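Cystathionine gamma-synthase (Xanthomonas oryzae pv. oryzae KACC 10331, PDB 6LD7) probably binds pyridoxal 5'-phosphate and catalyses the formation of cystathionine in the methionine biosynthesis pathway. Local coordinates at residues L263-E268 with I375-A380; A272-L277 with A309-E314; D278-V283 with A389-A394; D327-F332 with L384-A389. The protein carries 1 engineered substitution. All blocks are in the same frame, centred on the assembly; numbering follows the deposited sequence.

Contact 1 of 4, residues L263-E268 with I375-A380; sequences LRVHQE and IGIESA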
loop_
_atom_site.group_PDB
_atom_site.type_symbol
_atom_site.label_atom_id
_atom_site.label_comp_id
_atom_site.label_asym_id
_atom_site.label_seq_id
_atom_site.Cartn_x
_atom_site.Cartn_y
_atom_site.Cartn_z
ATOM N N LEU C 263 -4.616 14.173 -20.098
ATOM C CA LEU C 263 -4.648 14.153 -21.616
ATOM C C LEU C 263 -4.763 15.599 -22.165
ATOM O O LEU C 263 -4.256 15.868 -23.264
ATOM C CB LEU C 263 -5.821 13.288 -22.080
ATOM C CG LEU C 263 -5.531 11.785 -21.997
ATOM C CD1 LEU C 263 -6.789 10.999 -22.269
ATOM C CD2 LEU C 263 -4.353 11.318 -22.863
ATOM N N ARG C 264 -5.432 16.499 -21.504
ATOM C CA ARG C 264 -5.463 17.903 -22.031
ATOM C C ARG C 264 -4.039 18.445 -22.106
ATOM O O ARG C 264 -3.683 19.001 -23.113
ATOM C CB ARG C 264 -6.251 18.827 -21.137
ATOM C CG ARG C 264 -7.752 18.517 -21.150
ATOM C CD ARG C 264 -8.205 19.409 -20.020
ATOM N NE ARG C 264 -9.556 19.178 -19.625
ATOM C CZ ARG C 264 -10.458 20.133 -19.466
ATOM N NH1 ARG C 264 -10.163 21.366 -19.756
ATOM N NH2 ARG C 264 -11.678 19.821 -19.103
ATOM N N VAL C 265 -3.207 18.190 -21.111
ATOM C CA VAL C 265 -1.824 18.715 -21.130
ATOM C C VAL C 265 -0.996 17.863 -22.101
ATOM O O VAL C 265 -0.188 18.432 -22.837
ATOM C CB VAL C 265 -1.238 18.765 -19.724
ATOM C CG1 VAL C 265 0.199 19.265 -19.789
ATOM C CG2 VAL C 265 -2.102 19.595 -18.806
ATOM N N HIS C 266 -1.118 16.507 -22.059
ATOM C CA HIS C 266 -0.329 15.641 -22.937
ATOM C C HIS C 266 -0.538 16.172 -24.375
ATOM O O HIS C 266 0.411 16.268 -25.159
ATOM C CB HIS C 266 -0.842 14.172 -22.891
ATOM C CG HIS C 266 -0.432 13.353 -21.719
ATOM N ND1 HIS C 266 0.876 12.956 -21.548
ATOM C CD2 HIS C 266 -1.168 12.700 -20.804
ATOM C CE1 HIS C 266 0.926 12.211 -20.473
ATOM N NE2 HIS C 266 -0.307 12.001 -20.014
ATOM N N GLN C 267 -1.783 16.388 -24.765
ATOM C CA GLN C 267 -2.067 16.713 -26.203
ATOM C C GLN C 267 -1.622 18.152 -26.559
ATOM O O GLN C 267 -1.136 18.376 -27.710
ATOM C CB GLN C 267 -3.536 16.474 -26.493
ATOM C CG GLN C 267 -3.875 15.003 -26.511
ATOM C CD GLN C 267 -5.297 14.766 -26.945
ATOM O OE1 GLN C 267 -5.580 14.205 -28.027
ATOM N NE2 GLN C 267 -6.209 15.187 -26.093
ATOM N N GLU C 268 -1.721 19.088 -25.633
ATOM C CA GLU C 268 -1.154 20.453 -25.827
ATOM C C GLU C 268 0.353 20.341 -26.081
ATOM O O GLU C 268 0.859 20.913 -27.043
ATOM C CB GLU C 268 -1.439 21.321 -24.614
ATOM C CG GLU C 268 -0.906 22.705 -24.790
ATOM C CD GLU C 268 -1.011 23.685 -23.604
ATOM O OE1 GLU C 268 -0.273 24.721 -23.581
ATOM O OE2 GLU C 268 -1.865 23.477 -22.749
ATOM N N ILE C 375 5.006 11.690 -24.848
ATOM C CA ILE C 375 5.060 13.083 -24.352
ATOM C C ILE C 375 4.214 13.169 -23.092
ATOM O O ILE C 375 3.033 12.765 -23.075
ATOM C CB ILE C 375 4.643 14.025 -25.475
ATOM C CG1 ILE C 375 5.733 13.951 -26.560
ATOM C CG2 ILE C 375 4.417 15.443 -24.963
ATOM C CD1 ILE C 375 5.242 14.322 -27.884
ATOM N N GLY C 376 4.872 13.628 -22.051
ATOM C CA GLY C 376 4.261 13.781 -20.717
ATOM C C GLY C 376 3.593 15.139 -20.521
ATOM O O GLY C 376 3.165 15.792 -21.538
ATOM N N ILE C 377 3.431 15.509 -19.242
ATOM C CA ILE C 377 2.706 16.722 -18.840
ATOM C C ILE C 377 3.609 17.762 -18.173
ATOM O O ILE C 377 3.039 18.729 -17.542
ATOM C CB ILE C 377 1.533 16.350 -17.955
ATOM C CG1 ILE C 377 1.957 15.795 -16.598
ATOM C CG2 ILE C 377 0.658 15.417 -18.726
ATOM C CD1 ILE C 377 0.811 15.630 -15.677
ATOM N N GLU C 378 4.888 17.707 -18.466
ATOM C CA GLU C 378 5.830 18.776 -18.083
ATOM C C GLU C 378 5.432 20.043 -18.837
ATOM O O GLU C 378 4.708 19.961 -19.821
ATOM C CB GLU C 378 7.254 18.393 -18.506
ATOM C CG GLU C 378 7.782 17.163 -17.816
ATOM C CD GLU C 378 7.584 15.847 -18.538
ATOM O OE1 GLU C 378 6.791 15.821 -19.459
ATOM O OE2 GLU C 378 8.154 14.837 -18.103
ATOM N N SER C 379 6.055 21.170 -18.551
ATOM C CA SER C 379 5.630 22.409 -19.260
ATOM C C SER C 379 6.174 22.362 -20.691
ATOM O O SER C 379 7.373 21.957 -20.917
ATOM C CB SER C 379 6.040 23.613 -18.519
ATOM O OG SER C 379 7.416 23.764 -18.692
ATOM N N ALA C 380 5.315 22.712 -21.642
ATOM C CA ALA C 380 5.704 22.724 -23.065
ATOM C C ALA C 380 7.039 23.441 -23.235
ATOM O O ALA C 380 7.907 22.982 -24.022
ATOM C CB ALA C 380 4.636 23.388 -23.866
#
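The imidazole of His266 is held against the loop 375-380 in two ways at once, gripped at its rim and covered over one face. At the rim, His266 ND1 donates to Ile375 O (2.6 Å, N-H...O angle 152°), meeting a lone pair in the carbonyl plane, although the oxygen is tilted somewhat from the ring plane. This bond implies a proton on ND1 and satisfies a buried carbonyl just past the end of strand 370-374. Over the face, Ile377 CG2 stands 3.6 Å from the centroid of the His266 ring, only 5° off the normal, a well-centred CH-pi contact. Histidine suits the place because its flat ring offers a polar edge and an apolar face together. Val265 packs beside Ile377, its CG1 3.7 Å from Ile377 CB, the two side chains crossing at about a right angle. His266 also meets Tyr210 edge-to-face; Tyr210 follows Lys209, the predicted pyridoxal-phosphate lysine, so the ring probably lies near the cofactor region. The contact thus sets helix 259-277 against the link from strand 370-374 to helix 380-396, with Asn269 binding Gly376 O and Glu378 O, and Val21 of the second subunit packing on Ile377.

Contact 2 of 4, residues A272-L277 with A309-E314; sequences AIAELL and AMMSFE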
loop_
_atom_site.group_PDB
_atom_site.type_symbol
_atom_site.label_atom_id
_atom_site.label_comp_id
_atom_site.label_asym_id
_atom_site.label_seq_id
_atom_site.Cartn_x
_atom_site.Cartn_y
_atom_site.Cartn_z
ATOM N N ALA C 272 2.526 21.027 -29.723
ATOM C CA ALA C 272 3.684 21.950 -29.772
ATOM C C ALA C 272 4.925 21.209 -30.260
ATOM O O ALA C 272 5.645 21.757 -31.024
ATOM C CB ALA C 272 3.886 22.570 -28.444
ATOM N N ILE C 273 5.115 19.929 -29.908
ATOM C CA ILE C 273 6.370 19.269 -30.230
ATOM C C ILE C 273 6.295 18.936 -31.696
ATOM O O ILE C 273 7.341 19.016 -32.408
ATOM C CB ILE C 273 6.607 18.058 -29.305
ATOM C CG1 ILE C 273 7.032 18.582 -27.937
ATOM C CG2 ILE C 273 7.636 17.141 -29.886
ATOM C CD1 ILE C 273 6.912 17.609 -26.804
ATOM N N ALA C 274 5.147 18.488 -32.150
ATOM C CA ALA C 274 4.951 18.156 -33.590
ATOM C C ALA C 274 5.216 19.400 -34.451
ATOM O O ALA C 274 5.877 19.273 -35.492
ATOM C CB ALA C 274 3.563 17.607 -33.842
ATOM N N GLU C 275 4.717 20.560 -34.062
ATOM C CA GLU C 275 5.097 21.826 -34.746
ATOM C C GLU C 275 6.638 21.992 -34.786
ATOM O O GLU C 275 7.117 22.486 -35.793
ATOM C CB GLU C 275 4.541 23.079 -34.052
ATOM C CG GLU C 275 3.220 23.570 -34.568
ATOM C CD GLU C 275 3.267 24.911 -35.280
ATOM O OE1 GLU C 275 4.117 25.054 -36.154
ATOM O OE2 GLU C 275 2.458 25.831 -34.920
ATOM N N LEU C 276 7.397 21.796 -33.697
ATOM C CA LEU C 276 8.877 22.026 -33.762
ATOM C C LEU C 276 9.497 21.001 -34.728
ATOM O O LEU C 276 10.351 21.351 -35.534
ATOM C CB LEU C 276 9.464 21.835 -32.375
ATOM C CG LEU C 276 10.985 21.721 -32.326
ATOM C CD1 LEU C 276 11.590 23.142 -32.474
ATOM C CD2 LEU C 276 11.436 21.083 -31.017
ATOM N N LEU C 277 9.079 19.737 -34.669
ATOM C CA LEU C 277 9.815 18.650 -35.357
ATOM C C LEU C 277 9.435 18.663 -36.849
ATOM O O LEU C 277 10.282 18.411 -37.676
ATOM C CB LEU C 277 9.493 17.287 -34.745
ATOM C CG LEU C 277 9.956 17.082 -33.312
ATOM C CD1 LEU C 277 9.567 15.702 -32.874
ATOM C CD2 LEU C 277 11.458 17.286 -33.138
ATOM N N ALA C 309 -0.697 11.710 -27.847
ATOM C CA ALA C 309 0.579 12.265 -27.379
ATOM C C ALA C 309 1.724 11.288 -27.635
ATOM O O ALA C 309 2.799 11.476 -27.074
ATOM C CB ALA C 309 0.421 12.677 -25.941
ATOM N N MET C 310 1.520 10.271 -28.449
ATOM C CA MET C 310 2.630 9.438 -28.990
ATOM C C MET C 310 2.995 9.961 -30.374
ATOM O O MET C 310 2.123 10.246 -31.172
ATOM C CB MET C 310 2.224 7.971 -29.146
ATOM C CG MET C 310 1.755 7.307 -27.828
ATOM S SD MET C 310 3.054 7.307 -26.546
ATOM C CE MET C 310 4.251 6.334 -27.499
ATOM N N MET C 311 4.269 10.017 -30.636
ATOM C CA MET C 311 4.769 10.302 -31.976
ATOM C C MET C 311 6.174 9.719 -32.123
ATOM O O MET C 311 6.868 9.396 -31.124
ATOM C CB MET C 311 4.765 11.820 -32.237
ATOM C CG MET C 311 5.858 12.564 -31.598
ATOM S SD MET C 311 5.728 14.378 -31.984
ATOM C CE MET C 311 4.149 14.758 -31.231
ATOM N N SER C 312 6.548 9.553 -33.366
ATOM C CA SER C 312 7.901 9.163 -33.798
ATOM C C SER C 312 8.420 10.151 -34.817
ATOM O O SER C 312 7.617 10.737 -35.518
ATOM C CB SER C 312 7.878 7.744 -34.369
ATOM O OG SER C 312 7.586 6.870 -33.315
ATOM N N PHE C 313 9.735 10.170 -35.001
ATOM C CA PHE C 313 10.416 11.020 -35.972
ATOM C C PHE C 313 11.776 10.390 -36.315
ATOM O O PHE C 313 12.412 9.697 -35.475
ATOM C CB PHE C 313 10.455 12.470 -35.430
ATOM C CG PHE C 313 11.474 12.725 -34.354
ATOM C CD1 PHE C 313 11.183 12.446 -33.051
ATOM C CD2 PHE C 313 12.762 13.096 -34.675
ATOM C CE1 PHE C 313 12.122 12.595 -32.059
ATOM C CE2 PHE C 313 13.711 13.275 -33.679
ATOM C CZ PHE C 313 13.374 13.064 -32.370
ATOM N N GLU C 314 12.161 10.536 -37.571
ATOM C CA GLU C 314 13.468 10.089 -38.122
ATOM C C GLU C 314 14.446 11.239 -38.067
ATOM O O GLU C 314 14.168 12.274 -38.651
ATOM C CB GLU C 314 13.303 9.632 -39.555
ATOM C CG GLU C 314 12.648 8.284 -39.585
ATOM C CD GLU C 314 12.236 7.818 -40.956
ATOM O OE1 GLU C 314 11.432 6.832 -41.008
ATOM O OE2 GLU C 314 12.752 8.444 -41.952
#
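This is a buried, wholly apolar helix-on-sheet contact, in which the last turns of helix 259-277 lie over strand 310-315. Met311 and Phe313, two residues apart and therefore on the same face of the strand, turn toward the helix and meet Ile273, Ala274 and Leu277, whose spacing of one and three brings them to a single side of it. Met311 reaches out with its chain extended at chi2 and bends at the end (chi3 62°), laying Met311 SD 4.0 Å from Ile273 CG2 and carrying its CE to within 3.9 Å of Ala274 CB. The small methyl of Ala274 lets the thioether end come close to the helix backbone, while the unbranched, flexible methionine can follow its surface. The segment axes are nearly parallel, 11° apart at a closest approach of 10.3 Å, the usual layering of an alpha/beta domain; here the helix covers one face of the mixed, mostly antiparallel five-stranded sheet of the smaller, C-terminal domain of a PLP-dependent enzyme. Further along, Leu277 CD1 lies over a face of the Phe313 ring, 4.1 Å from its centroid and 28° off the normal, so the methyl is displaced toward Phe313 CD1, which is 3.6 Å from it. Beyond this pair Val283 packs on Phe313 and Val286 on Leu277, both from the neighbouring edge strand, while Leu387 of helix 380-396 touches Ile273.

Contact 3 of 4, residues D278-V283 with A389-A394; sequences DGHAMV and AGLSRA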
loop_
_atom_site.group_PDB
_atom_site.type_symbol
_atom_site.label_atom_id
_atom_site.label_comp_id
_atom_site.label_asym_id
_atom_site.label_seq_id
_atom_site.Cartn_x
_atom_site.Cartn_y
_atom_site.Cartn_z
ATOM N N ASP C 278 8.211 18.954 -37.195
ATOM C CA ASP C 278 7.776 18.834 -38.598
ATOM C C ASP C 278 8.436 19.935 -39.461
ATOM O O ASP C 278 8.169 21.090 -39.217
ATOM C CB ASP C 278 6.266 18.981 -38.710
ATOM C CG ASP C 278 5.745 18.747 -40.123
ATOM O OD1 ASP C 278 6.220 17.821 -40.808
ATOM O OD2 ASP C 278 4.799 19.416 -40.490
ATOM N N GLY C 279 9.199 19.548 -40.465
ATOM C CA GLY C 279 9.980 20.469 -41.310
ATOM C C GLY C 279 11.248 20.991 -40.630
ATOM O O GLY C 279 11.902 21.735 -41.251
ATOM N N HIS C 280 11.641 20.620 -39.409
ATOM C CA HIS C 280 12.963 21.022 -38.875
ATOM C C HIS C 280 14.026 20.390 -39.780
ATOM O O HIS C 280 13.851 19.245 -40.257
ATOM C CB HIS C 280 13.104 20.628 -37.412
ATOM C CG HIS C 280 14.340 21.116 -36.750
ATOM N ND1 HIS C 280 15.575 20.578 -37.059
ATOM C CD2 HIS C 280 14.538 22.066 -35.795
ATOM C CE1 HIS C 280 16.495 21.156 -36.311
ATOM N NE2 HIS C 280 15.891 22.092 -35.547
ATOM N N ALA C 281 15.137 21.074 -39.973
ATOM C CA ALA C 281 16.198 20.626 -40.897
ATOM C C ALA C 281 16.768 19.278 -40.453
ATOM O O ALA C 281 17.243 18.587 -41.273
ATOM C CB ALA C 281 17.286 21.716 -40.969
ATOM N N MET C 282 16.795 18.935 -39.171
ATOM C CA MET C 282 17.458 17.683 -38.732
ATOM C C MET C 282 16.465 16.512 -38.760
ATOM O O MET C 282 16.848 15.422 -38.380
ATOM C CB MET C 282 18.021 17.880 -37.321
ATOM C CG MET C 282 19.306 18.706 -37.295
ATOM S SD MET C 282 20.560 17.832 -38.301
ATOM C CE MET C 282 20.816 16.318 -37.381
ATOM N N VAL C 283 15.206 16.735 -39.138
ATOM C CA VAL C 283 14.143 15.689 -39.052
ATOM C C VAL C 283 13.614 15.385 -40.456
ATOM O O VAL C 283 13.052 16.299 -41.050
ATOM C CB VAL C 283 13.004 16.187 -38.149
ATOM C CG1 VAL C 283 11.889 15.175 -38.061
ATOM C CG2 VAL C 283 13.480 16.527 -36.761
ATOM N N ALA C 389 17.866 21.422 -27.909
ATOM C CA ALA C 389 19.314 21.190 -27.610
ATOM C C ALA C 389 19.681 19.775 -28.107
ATOM O O ALA C 389 20.803 19.548 -28.625
ATOM C CB ALA C 389 19.633 21.445 -26.139
ATOM N N GLY C 390 18.731 18.848 -28.127
ATOM C CA GLY C 390 19.005 17.514 -28.696
ATOM C C GLY C 390 19.232 17.602 -30.220
ATOM O O GLY C 390 20.175 17.010 -30.721
ATOM N N LEU C 391 18.416 18.361 -30.934
ATOM C CA LEU C 391 18.537 18.486 -32.411
ATOM C C LEU C 391 19.867 19.193 -32.765
ATOM O O LEU C 391 20.533 18.836 -33.750
ATOM C CB LEU C 391 17.336 19.294 -32.876
ATOM C CG LEU C 391 16.000 18.543 -32.849
ATOM C CD1 LEU C 391 14.879 19.483 -33.235
ATOM C CD2 LEU C 391 16.020 17.338 -33.766
ATOM N N SER C 392 20.291 20.102 -31.897
ATOM C CA SER C 392 21.573 20.833 -32.002
ATOM C C SER C 392 22.795 19.922 -31.769
ATOM O O SER C 392 23.705 19.902 -32.616
ATOM C CB SER C 392 21.488 21.961 -31.040
ATOM O OG SER C 392 22.670 22.652 -31.081
ATOM N N ARG C 393 22.795 19.104 -30.722
ATOM C CA ARG C 393 23.851 18.079 -30.558
ATOM C C ARG C 393 23.922 17.165 -31.774
ATOM O O ARG C 393 25.099 16.866 -32.231
ATOM C CB ARG C 393 23.627 17.136 -29.397
ATOM C CG ARG C 393 23.902 17.695 -28.011
ATOM C CD ARG C 393 23.495 16.492 -27.094
ATOM N NE ARG C 393 22.687 17.262 -26.264
ATOM C CZ ARG C 393 21.460 17.196 -25.852
ATOM N NH1 ARG C 393 20.616 16.209 -25.959
ATOM N NH2 ARG C 393 21.132 18.288 -25.226
ATOM N N ALA C 394 22.774 16.700 -32.265
ATOM C CA ALA C 394 22.722 15.820 -33.459
ATOM C C ALA C 394 23.336 16.532 -34.683
ATOM O O ALA C 394 24.054 15.906 -35.424
ATOM C CB ALA C 394 21.301 15.420 -33.797
#
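Leu391 points its isobutyl end from helix 380-396 at the His280 ring, the two side chains coming from opposite directions. Leu391 CD1 sits over the centre of one face, 3.6 Å from the centroid of the His280 ring and 12° off the normal, a CH-pi contact. The other methyl, Leu391 CD2, serves a different set of partners: Val283 CG2 at 4.0 Å and Met282 CB at 4.1 Å. One branched leucine thus fills two niches of the loop 278-283. Met282 continues the contact along the helix. Bent at both its second and third torsions, it curls so that Met282 CE reaches Ala394 CB (3.7 Å), one turn beyond Leu391, where a small residue allows the helix to be approached closely. Behind this first shell the ring is fixed by its own loop. His280 ND1 accepts the backbone N-H of Met282 in the ring plane, with Met282 N at 2.9 Å and an almost straight 175°, and a type I turn from His280 to Val283 brings the chain round into strand 283-287. Further out, Phe325 and Leu315 also pack on Leu391, and the backbone of Met282 pairs with Glu316. Since ND1 accepts, the ring is probably neutral with its proton on NE2; a doubly protonated ring could not accept there. The hydrogen bond would hold the ring's rotation and keep its face presented to the leucine methyl.

Contact 4 of 4, residues D327-F332 with L384-A389; sequences DGLRYF and LIDLRA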
loop_
_atom_site.group_PDB
_atom_site.type_symbol
_atom_site.label_atom_id
_atom_site.label_comp_id
_atom_site.label_asym_id
_atom_site.label_seq_id
_atom_site.Cartn_x
_atom_site.Cartn_y
_atom_site.Cartn_z
ATOM N N ASP C 327 21.920 11.748 -25.726
ATOM C CA ASP C 327 22.954 11.885 -24.683
ATOM C C ASP C 327 22.505 12.917 -23.650
ATOM O O ASP C 327 22.140 12.498 -22.580
ATOM C CB ASP C 327 24.333 12.205 -25.254
ATOM C CG ASP C 327 25.446 12.030 -24.237
ATOM O OD1 ASP C 327 25.118 11.776 -23.088
ATOM O OD2 ASP C 327 26.620 12.151 -24.616
ATOM N N GLY C 328 22.537 14.207 -23.827
ATOM C CA GLY C 328 22.101 14.973 -22.614
ATOM C C GLY C 328 20.614 15.385 -22.466
ATOM O O GLY C 328 20.371 16.441 -21.855
ATOM N N LEU C 329 19.604 14.593 -22.843
ATOM C CA LEU C 329 18.184 14.967 -22.643
ATOM C C LEU C 329 17.896 15.082 -21.150
ATOM O O LEU C 329 18.257 14.154 -20.415
ATOM C CB LEU C 329 17.322 13.875 -23.265
ATOM C CG LEU C 329 17.293 13.886 -24.789
ATOM C CD1 LEU C 329 16.509 12.689 -25.269
ATOM C CD2 LEU C 329 16.697 15.172 -25.324
ATOM N N ARG C 330 17.368 16.200 -20.676
ATOM C CA ARG C 330 17.074 16.378 -19.229
ATOM C C ARG C 330 15.642 15.984 -18.872
ATOM O O ARG C 330 15.387 15.663 -17.708
ATOM C CB ARG C 330 17.334 17.827 -18.842
ATOM C CG ARG C 330 18.695 18.359 -19.303
ATOM C CD ARG C 330 18.896 19.816 -18.835
ATOM N NE ARG C 330 19.100 19.741 -17.384
ATOM C CZ ARG C 330 18.349 20.285 -16.401
ATOM N NH1 ARG C 330 17.321 21.089 -16.628
ATOM N NH2 ARG C 330 18.674 20.032 -15.146
ATOM N N TYR C 331 14.713 15.944 -19.820
ATOM C CA TYR C 331 13.278 15.819 -19.445
ATOM C C TYR C 331 12.623 14.655 -20.178
ATOM O O TYR C 331 11.428 14.463 -20.019
ATOM C CB TYR C 331 12.535 17.149 -19.663
ATOM C CG TYR C 331 13.197 18.337 -19.026
ATOM C CD1 TYR C 331 13.575 18.336 -17.679
ATOM C CD2 TYR C 331 13.348 19.495 -19.748
ATOM C CE1 TYR C 331 14.196 19.437 -17.100
ATOM C CE2 TYR C 331 13.968 20.603 -19.201
ATOM C CZ TYR C 331 14.390 20.573 -17.886
ATOM O OH TYR C 331 14.923 21.737 -17.448
ATOM N N PHE C 332 13.378 13.856 -20.918
ATOM C CA PHE C 332 12.882 12.617 -21.567
ATOM C C PHE C 332 13.746 11.476 -21.029
ATOM O O PHE C 332 14.944 11.526 -21.190
ATOM C CB PHE C 332 13.012 12.676 -23.087
ATOM C CG PHE C 332 12.086 13.634 -23.805
ATOM C CD1 PHE C 332 12.330 15.009 -23.795
ATOM C CD2 PHE C 332 10.884 13.200 -24.316
ATOM C CE1 PHE C 332 11.466 15.890 -24.405
ATOM C CE2 PHE C 332 10.002 14.090 -24.922
ATOM C CZ PHE C 332 10.287 15.432 -24.933
ATOM N N LEU C 384 10.354 21.686 -25.128
ATOM C CA LEU C 384 10.872 22.257 -26.412
ATOM C C LEU C 384 12.351 22.694 -26.295
ATOM O O LEU C 384 13.150 22.414 -27.201
ATOM C CB LEU C 384 10.020 23.440 -26.831
ATOM C CG LEU C 384 8.582 23.142 -27.227
ATOM C CD1 LEU C 384 7.843 24.457 -27.387
ATOM C CD2 LEU C 384 8.521 22.369 -28.509
ATOM N N ILE C 385 12.746 23.268 -25.187
ATOM C CA ILE C 385 14.182 23.628 -24.960
ATOM C C ILE C 385 15.025 22.342 -24.998
ATOM O O ILE C 385 16.042 22.260 -25.746
ATOM C CB ILE C 385 14.299 24.338 -23.605
ATOM C CG1 ILE C 385 13.706 25.760 -23.676
ATOM C CG2 ILE C 385 15.758 24.312 -23.123
ATOM C CD1 ILE C 385 13.517 26.360 -22.263
ATOM N N ASP C 386 14.555 21.299 -24.318
ATOM C CA ASP C 386 15.262 19.991 -24.312
ATOM C C ASP C 386 15.382 19.423 -25.723
ATOM O O ASP C 386 16.525 18.998 -26.086
ATOM C CB ASP C 386 14.562 19.015 -23.371
ATOM C CG ASP C 386 15.462 17.990 -22.674
ATOM O OD1 ASP C 386 16.684 18.280 -22.450
ATOM O OD2 ASP C 386 14.909 16.902 -22.319
ATOM N N LEU C 387 14.306 19.414 -26.518
ATOM C CA LEU C 387 14.403 18.853 -27.892
ATOM C C LEU C 387 15.278 19.715 -28.818
ATOM O O LEU C 387 16.075 19.135 -29.655
ATOM C CB LEU C 387 13.021 18.639 -28.487
ATOM C CG LEU C 387 12.158 17.616 -27.769
ATOM C CD1 LEU C 387 10.732 17.729 -28.240
ATOM C CD2 LEU C 387 12.673 16.197 -27.959
ATOM N N ARG C 388 15.109 21.038 -28.793
ATOM C CA ARG C 388 16.044 21.909 -29.543
ATOM C C ARG C 388 17.487 21.587 -29.174
ATOM O O ARG C 388 18.298 21.596 -30.052
ATOM C CB ARG C 388 15.841 23.396 -29.249
ATOM C CG ARG C 388 14.583 23.954 -29.889
ATOM C CD ARG C 388 14.606 25.488 -29.768
ATOM N NE ARG C 388 13.221 25.750 -29.839
ATOM C CZ ARG C 388 12.406 26.085 -28.835
ATOM N NH1 ARG C 388 12.812 26.409 -27.625
ATOM N NH2 ARG C 388 11.142 26.149 -29.133
ATOM N N ALA C 389 17.866 21.422 -27.909
ATOM C CA ALA C 389 19.314 21.190 -27.610
ATOM C C ALA C 389 19.681 19.775 -28.107
ATOM O O ALA C 389 20.803 19.548 -28.625
ATOM C CB ALA C 389 19.633 21.445 -26.139
#
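Asp386 extends its carboxylate from helix 380-396 to two successive backbone amides of the loop 327-332. Arg330 N donates to Asp386 OD1, which accepts on its syn lone pair, at 2.8 Å in a virtually straight bond (177°). Tyr331 N reaches Asp386 OD2 at 2.7 Å, less directly (148°), and comes from well above the carboxylate plane. Aspartate is apt here: its short chain brings both oxygens to the loop without much freedom to move, and the amides satisfy a buried acid that would otherwise be costly to place. The positive charge of the Arg330 guanidinium, not in contact, might still stabilise the carboxylate electrostatically. In this C-terminal domain the loop links helix 319-327 to the short strand 333-334 at the sheet edge, and the two bonds tie that loop to the terminal long helix. Round the carboxylate, apolar groups close in. Leu329 CD2 lies 3.9 Å from Asp386 OD2, its side chain crossing that of Asp386 at about a right angle, and Phe332 brings its ring edge up to Asp386 OD2, with Phe332 CD1 at 3.5 Å and the ring and carboxylate planes only 20° apart. Phe332 then passes to Leu387, where Phe332 CE1 meets Leu387 CD2 at 3.8 Å in an off-centre contact. Ile345 packs on Leu329 and Phe332, and Cys14 of the second subunit on Tyr331.

Helix 259-277 enters contact 1 first and contact 2 soon after. Contact 2 closes its loop early, on strand 310-315, and lies wholly within the much longer loop that contact 1 closes after strand 370-374. Residues 278-283 open contact 3, which crosses both, since its partner on helix 380-396 comes after theirs. Contact 4 opens at 327-332, once contact 2 is complete; it crosses contact 1 and is enclosed by contact 3, with Ala389 common to both. Contacts 2 and 4 touch through Ile273 and Leu387, contacts 2 and 3 through Leu277 and Leu391. Together they tie helices 259-277 and 380-396 to strand 310-315 and to the loops around the sheet, and contacts 1 and 4 also reach the second subunit.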